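Local coordinates for peptidase M16 C-terminal domain-containing protein (Enterococcus faecalis, PDB 3D3Y) that is of unknown function but carries a domain related to the inactive domain of M16 peptidases, and may bind a metal ion, at residues K150-Y162 against L410-T422. Numbering follows the deposited sequence.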
loop_
_atom_site.group_PDB
_atom_site.type_symbol
_atom_site.label_atom_id
_atom_site.label_comp_id
_atom_site.label_asym_id
_atom_site.label_seq_id
_atom_site.Cartn_x
_atom_site.Cartn_y
_atom_site.Cartn_z
ATOM N N LYS A 150 1.948 -10.253 16.731
ATOM C CA LYS A 150 0.682 -11.001 16.721
ATOM C C LYS A 150 -0.535 -10.217 16.236
ATOM O O LYS A 150 -1.486 -10.810 15.701
ATOM C CB LYS A 150 0.424 -11.651 18.076
ATOM C CG LYS A 150 1.480 -12.692 18.460
ATOM C CD LYS A 150 1.698 -13.687 17.334
ATOM C CE LYS A 150 2.804 -14.669 17.719
ATOM N NZ LYS A 150 3.165 -15.521 16.563
ATOM N N GLN A 151 -0.513 -8.906 16.420
ATOM C CA GLN A 151 -1.546 -8.047 15.835
ATOM C C GLN A 151 -1.490 -8.098 14.309
ATOM O O GLN A 151 -2.514 -8.283 13.675
ATOM C CB GLN A 151 -1.475 -6.600 16.374
ATOM C CG GLN A 151 -2.232 -5.530 15.518
ATOM C CD GLN A 151 -2.628 -4.279 16.311
ATOM O OE1 GLN A 151 -2.157 -4.049 17.425
ATOM N NE2 GLN A 151 -3.516 -3.474 15.734
ATOM N N THR A 152 -0.289 -7.951 13.744
ATOM C CA THR A 152 -0.076 -8.012 12.313
ATOM C C THR A 152 -0.445 -9.400 11.810
ATOM O O THR A 152 -1.177 -9.515 10.836
ATOM C CB THR A 152 1.379 -7.641 11.911
ATOM O OG1 THR A 152 1.709 -6.371 12.475
ATOM C CG2 THR A 152 1.522 -7.531 10.397
ATOM N N TYR A 153 0.028 -10.443 12.489
ATOM C CA TYR A 153 -0.304 -11.803 12.098
ATOM C C TYR A 153 -1.841 -12.016 11.991
ATOM O O TYR A 153 -2.342 -12.542 10.991
ATOM C CB TYR A 153 0.311 -12.829 13.055
ATOM C CG TYR A 153 -0.102 -14.236 12.666
ATOM C CD1 TYR A 153 0.454 -14.852 11.541
ATOM C CD2 TYR A 153 -1.090 -14.913 13.358
ATOM C CE1 TYR A 153 0.054 -16.117 11.145
ATOM C CE2 TYR A 153 -1.492 -16.189 12.980
ATOM C CZ TYR A 153 -0.917 -16.777 11.866
ATOM O OH TYR A 153 -1.304 -18.042 11.464
ATOM N N ALA A 154 -2.560 -11.609 13.034
ATOM C CA ALA A 154 -3.996 -11.803 13.114
ATOM C C ALA A 154 -4.733 -10.994 12.047
ATOM O O ALA A 154 -5.792 -11.423 11.574
ATOM C CB ALA A 154 -4.507 -11.471 14.501
ATOM N N SER A 155 -4.164 -9.858 11.647
ATOM C CA SER A 155 -4.743 -9.032 10.575
ATOM C C SER A 155 -4.598 -9.716 9.223
ATOM O O SER A 155 -5.519 -9.780 8.431
ATOM C CB SER A 155 -4.059 -7.667 10.500
ATOM O OG SER A 155 -4.691 -6.904 9.460
ATOM N N LEU A 156 -3.408 -10.217 8.958
ATOM C CA LEU A 156 -3.161 -11.006 7.764
ATOM C C LEU A 156 -4.021 -12.279 7.702
ATOM O O LEU A 156 -4.517 -12.653 6.628
ATOM C CB LEU A 156 -1.674 -11.341 7.656
ATOM C CG LEU A 156 -0.753 -10.133 7.499
ATOM C CD1 LEU A 156 0.651 -10.593 7.833
ATOM C CD2 LEU A 156 -0.829 -9.549 6.086
ATOM N N ALA A 157 -4.181 -12.943 8.839
ATOM C CA ALA A 157 -4.972 -14.163 8.900
ATOM C C ALA A 157 -6.444 -13.853 8.644
ATOM O O ALA A 157 -7.142 -14.634 8.000
ATOM C CB ALA A 157 -4.812 -14.876 10.254
ATOM N N LEU A 158 -6.916 -12.726 9.170
ATOM C CA LEU A 158 -8.281 -12.299 8.889
ATOM C C LEU A 158 -8.452 -12.106 7.384
ATOM O O LEU A 158 -9.421 -12.569 6.800
ATOM C CB LEU A 158 -8.603 -10.986 9.623
ATOM C CG LEU A 158 -9.962 -10.351 9.301
ATOM C CD1 LEU A 158 -11.070 -11.214 9.883
ATOM C CD2 LEU A 158 -9.984 -8.935 9.881
ATOM N N GLN A 159 -7.509 -11.393 6.780
ATOM C CA GLN A 159 -7.547 -11.185 5.331
ATOM C C GLN A 159 -7.575 -12.493 4.518
ATOM O O GLN A 159 -8.322 -12.602 3.517
ATOM C CB GLN A 159 -6.441 -10.224 4.903
ATOM C CG GLN A 159 -6.767 -8.790 5.331
ATOM C CD GLN A 159 -5.771 -7.738 4.829
ATOM O OE1 GLN A 159 -5.260 -7.818 3.711
ATOM N NE2 GLN A 159 -5.542 -6.723 5.647
ATOM N N SER A 160 -6.802 -13.502 4.955
ATOM C CA SER A 160 -6.818 -14.820 4.282
ATOM C C SER A 160 -8.197 -15.452 4.305
ATOM O O SER A 160 -8.579 -16.108 3.345
ATOM C CB SER A 160 -5.848 -15.819 4.917
ATOM O OG SER A 160 -4.522 -15.483 4.586
ATOM N N VAL A 161 -8.928 -15.267 5.403
ATOM C CA VAL A 161 -10.273 -15.815 5.546
ATOM C C VAL A 161 -11.215 -14.997 4.681
ATOM O O VAL A 161 -11.927 -15.563 3.836
ATOM C CB VAL A 161 -10.775 -15.822 7.007
ATOM C CG1 VAL A 161 -12.199 -16.414 7.087
ATOM C CG2 VAL A 161 -9.833 -16.651 7.860
ATOM N N TYR A 162 -11.195 -13.677 4.863
ATOM C CA TYR A 162 -12.099 -12.802 4.080
ATOM C C TYR A 162 -11.951 -13.045 2.569
ATOM O O TYR A 162 -12.949 -13.182 1.852
ATOM C CB TYR A 162 -11.922 -11.295 4.432
ATOM C CG TYR A 162 -12.865 -10.399 3.628
ATOM C CD1 TYR A 162 -14.171 -10.182 4.052
ATOM C CD2 TYR A 162 -12.468 -9.840 2.402
ATOM C CE1 TYR A 162 -15.057 -9.385 3.311
ATOM C CE2 TYR A 162 -13.360 -9.042 1.640
ATOM C CZ TYR A 162 -14.640 -8.820 2.110
ATOM O OH TYR A 162 -15.536 -8.043 1.380
ATOM N N LEU A 410 -22.907 -2.304 5.265
ATOM C CA LEU A 410 -21.884 -3.133 5.881
ATOM C C LEU A 410 -22.427 -4.506 6.103
ATOM O O LEU A 410 -23.536 -4.642 6.599
ATOM C CB LEU A 410 -21.540 -2.564 7.252
ATOM C CG LEU A 410 -20.083 -2.605 7.619
ATOM C CD1 LEU A 410 -19.476 -1.492 6.797
ATOM C CD2 LEU A 410 -19.872 -2.319 9.089
ATOM N N GLU A 411 -21.645 -5.528 5.791
ATOM C CA GLU A 411 -22.093 -6.895 5.978
ATOM C C GLU A 411 -20.942 -7.735 6.508
ATOM O O GLU A 411 -19.953 -7.943 5.806
ATOM C CB GLU A 411 -22.554 -7.474 4.644
ATOM C CG GLU A 411 -23.064 -8.878 4.728
ATOM C CD GLU A 411 -24.521 -8.967 5.205
ATOM O OE1 GLU A 411 -24.934 -10.079 5.608
ATOM O OE2 GLU A 411 -25.242 -7.944 5.169
ATOM N N LEU A 412 -21.086 -8.231 7.734
ATOM C CA LEU A 412 -20.036 -9.079 8.352
ATOM C C LEU A 412 -19.851 -10.341 7.535
ATOM O O LEU A 412 -20.844 -10.946 7.069
ATOM C CB LEU A 412 -20.360 -9.380 9.826
ATOM C CG LEU A 412 -19.377 -10.206 10.656
ATOM C CD1 LEU A 412 -17.978 -9.575 10.637
ATOM C CD2 LEU A 412 -19.891 -10.391 12.099
ATOM N N GLN A 413 -18.582 -10.711 7.310
ATOM C CA GLN A 413 -18.228 -11.843 6.441
ATOM C C GLN A 413 -17.266 -12.853 7.061
ATOM O O GLN A 413 -17.335 -14.050 6.766
ATOM C CB GLN A 413 -17.647 -11.339 5.105
ATOM C CG GLN A 413 -18.701 -10.646 4.164
ATOM C CD GLN A 413 -19.719 -11.615 3.582
ATOM O OE1 GLN A 413 -20.763 -11.921 4.206
ATOM N NE2 GLN A 413 -19.433 -12.114 2.392
ATOM N N ALA A 414 -16.362 -12.388 7.914
ATOM C CA ALA A 414 -15.363 -13.288 8.462
ATOM C C ALA A 414 -14.963 -12.823 9.849
ATOM O O ALA A 414 -14.970 -11.634 10.140
ATOM C CB ALA A 414 -14.141 -13.377 7.511
ATOM N N ILE A 415 -14.643 -13.774 10.714
ATOM C CA ILE A 415 -14.163 -13.463 12.049
ATOM C C ILE A 415 -12.941 -14.355 12.254
ATOM O O ILE A 415 -13.016 -15.583 12.050
ATOM C CB ILE A 415 -15.191 -13.868 13.146
ATOM C CG1 ILE A 415 -16.467 -13.036 13.067
ATOM C CG2 ILE A 415 -14.540 -13.812 14.565
ATOM C CD1 ILE A 415 -17.609 -13.638 13.847
ATOM N N PHE A 416 -11.821 -13.762 12.655
ATOM C CA PHE A 416 -10.653 -14.561 12.967
ATOM C C PHE A 416 -10.303 -14.352 14.426
ATOM O O PHE A 416 -10.202 -13.207 14.894
ATOM C CB PHE A 416 -9.450 -14.194 12.076
ATOM C CG PHE A 416 -8.210 -14.997 12.400
ATOM C CD1 PHE A 416 -8.079 -16.304 11.957
ATOM C CD2 PHE A 416 -7.213 -14.462 13.224
ATOM C CE1 PHE A 416 -6.938 -17.059 12.292
ATOM C CE2 PHE A 416 -6.071 -15.203 13.574
ATOM C CZ PHE A 416 -5.935 -16.502 13.113
ATOM N N PHE A 417 -10.134 -15.460 15.134
ATOM C CA PHE A 417 -9.843 -15.463 16.558
ATOM C C PHE A 417 -8.496 -16.151 16.810
ATOM O O PHE A 417 -8.324 -17.341 16.525
ATOM C CB PHE A 417 -11.000 -16.174 17.276
ATOM C CG PHE A 417 -10.860 -16.274 18.786
ATOM C CD1 PHE A 417 -10.345 -15.225 19.537
ATOM C CD2 PHE A 417 -11.295 -17.424 19.447
ATOM C CE1 PHE A 417 -10.262 -15.308 20.939
ATOM C CE2 PHE A 417 -11.200 -17.530 20.853
ATOM C CZ PHE A 417 -10.691 -16.453 21.598
ATOM N N LEU A 418 -7.523 -15.388 17.309
ATOM C CA LEU A 418 -6.233 -15.969 17.665
ATOM C C LEU A 418 -6.265 -16.135 19.159
ATOM O O LEU A 418 -6.198 -15.148 19.898
ATOM C CB LEU A 418 -5.046 -15.093 17.225
ATOM C CG LEU A 418 -3.630 -15.680 17.391
ATOM C CD1 LEU A 418 -3.374 -16.807 16.359
ATOM C CD2 LEU A 418 -2.615 -14.611 17.197
ATOM N N GLU A 419 -6.395 -17.391 19.596
ATOM C CA GLU A 419 -6.741 -17.674 20.964
ATOM C C GLU A 419 -5.518 -18.079 21.756
ATOM O O GLU A 419 -4.837 -19.067 21.425
ATOM C CB GLU A 419 -7.819 -18.757 21.041
ATOM C CG GLU A 419 -8.234 -19.104 22.480
ATOM C CD GLU A 419 -9.407 -20.091 22.539
ATOM O OE1 GLU A 419 -9.389 -21.059 21.767
ATOM O OE2 GLU A 419 -10.337 -19.881 23.354
ATOM N N GLY A 420 -5.249 -17.312 22.809
ATOM C CA GLY A 420 -4.100 -17.563 23.644
ATOM C C GLY A 420 -4.270 -18.840 24.434
ATOM O O GLY A 420 -5.344 -19.094 24.988
ATOM N N GLU A 421 -3.209 -19.654 24.435
ATOM C CA GLU A 421 -3.021 -20.761 25.363
ATOM C C GLU A 421 -2.105 -20.242 26.464
ATOM O O GLU A 421 -0.927 -19.902 26.226
ATOM C CB GLU A 421 -2.394 -21.976 24.654
ATOM C CG GLU A 421 -3.141 -22.358 23.376
ATOM C CD GLU A 421 -2.595 -23.612 22.660
ATOM O OE1 GLU A 421 -1.382 -23.647 22.290
ATOM O OE2 GLU A 421 -3.403 -24.556 22.453
ATOM N N THR A 422 -2.650 -20.116 27.666
ATOM C CA THR A 422 -1.832 -19.652 28.782
ATOM C C THR A 422 -1.665 -20.764 29.816
ATOM O O THR A 422 -0.835 -20.663 30.699
ATOM C CB THR A 422 -2.402 -18.357 29.433
ATOM O OG1 THR A 422 -3.550 -18.681 30.220
ATOM C CG2 THR A 422 -2.794 -17.295 28.377
#
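F416 of strand 411-421 turns one ring face to CB of A157 in helix 150-162, where the helix packs on one face of the five-stranded mixed sheet of the M16-like domain. The axes run roughly antiparallel, at 144° and 7.8 Å at closest approach, and no hydrogen bond joins the two segments. From CB outward, F416 meets the helix atom by atom. Its CB lies 3.9 Å from CA of L158 and about as near its CD1. CG stands anti to the backbone N (chi1 179°), which leans the ring along its own strand toward L418. CD2 comes 3.7 Å from O of A154, an oxygen already bonded to N of L158, while CE2 nears A154 CA and CB. CG, CD1 and CE1 all lie against A157 CB, with V161 CG2 only loosely near CD1; CZ, the tip, has Y153 CE2 farther off. Toward the C-terminal end of the strand, Y153 takes CD1 of L418 at its ring edge, 3.9 Å from CE2, and its OH hydrogen-bonds to OE1 of E248 on strand 244-251. At the other end, Q413 and A414 form a classic beta bulge opposite A260; A414 CB packs 3.6 Å from V161 CG1. The central contact is CH-pi: A157 CB sits 3.5 Å from the F416 ring centroid, 12° off the ring normal.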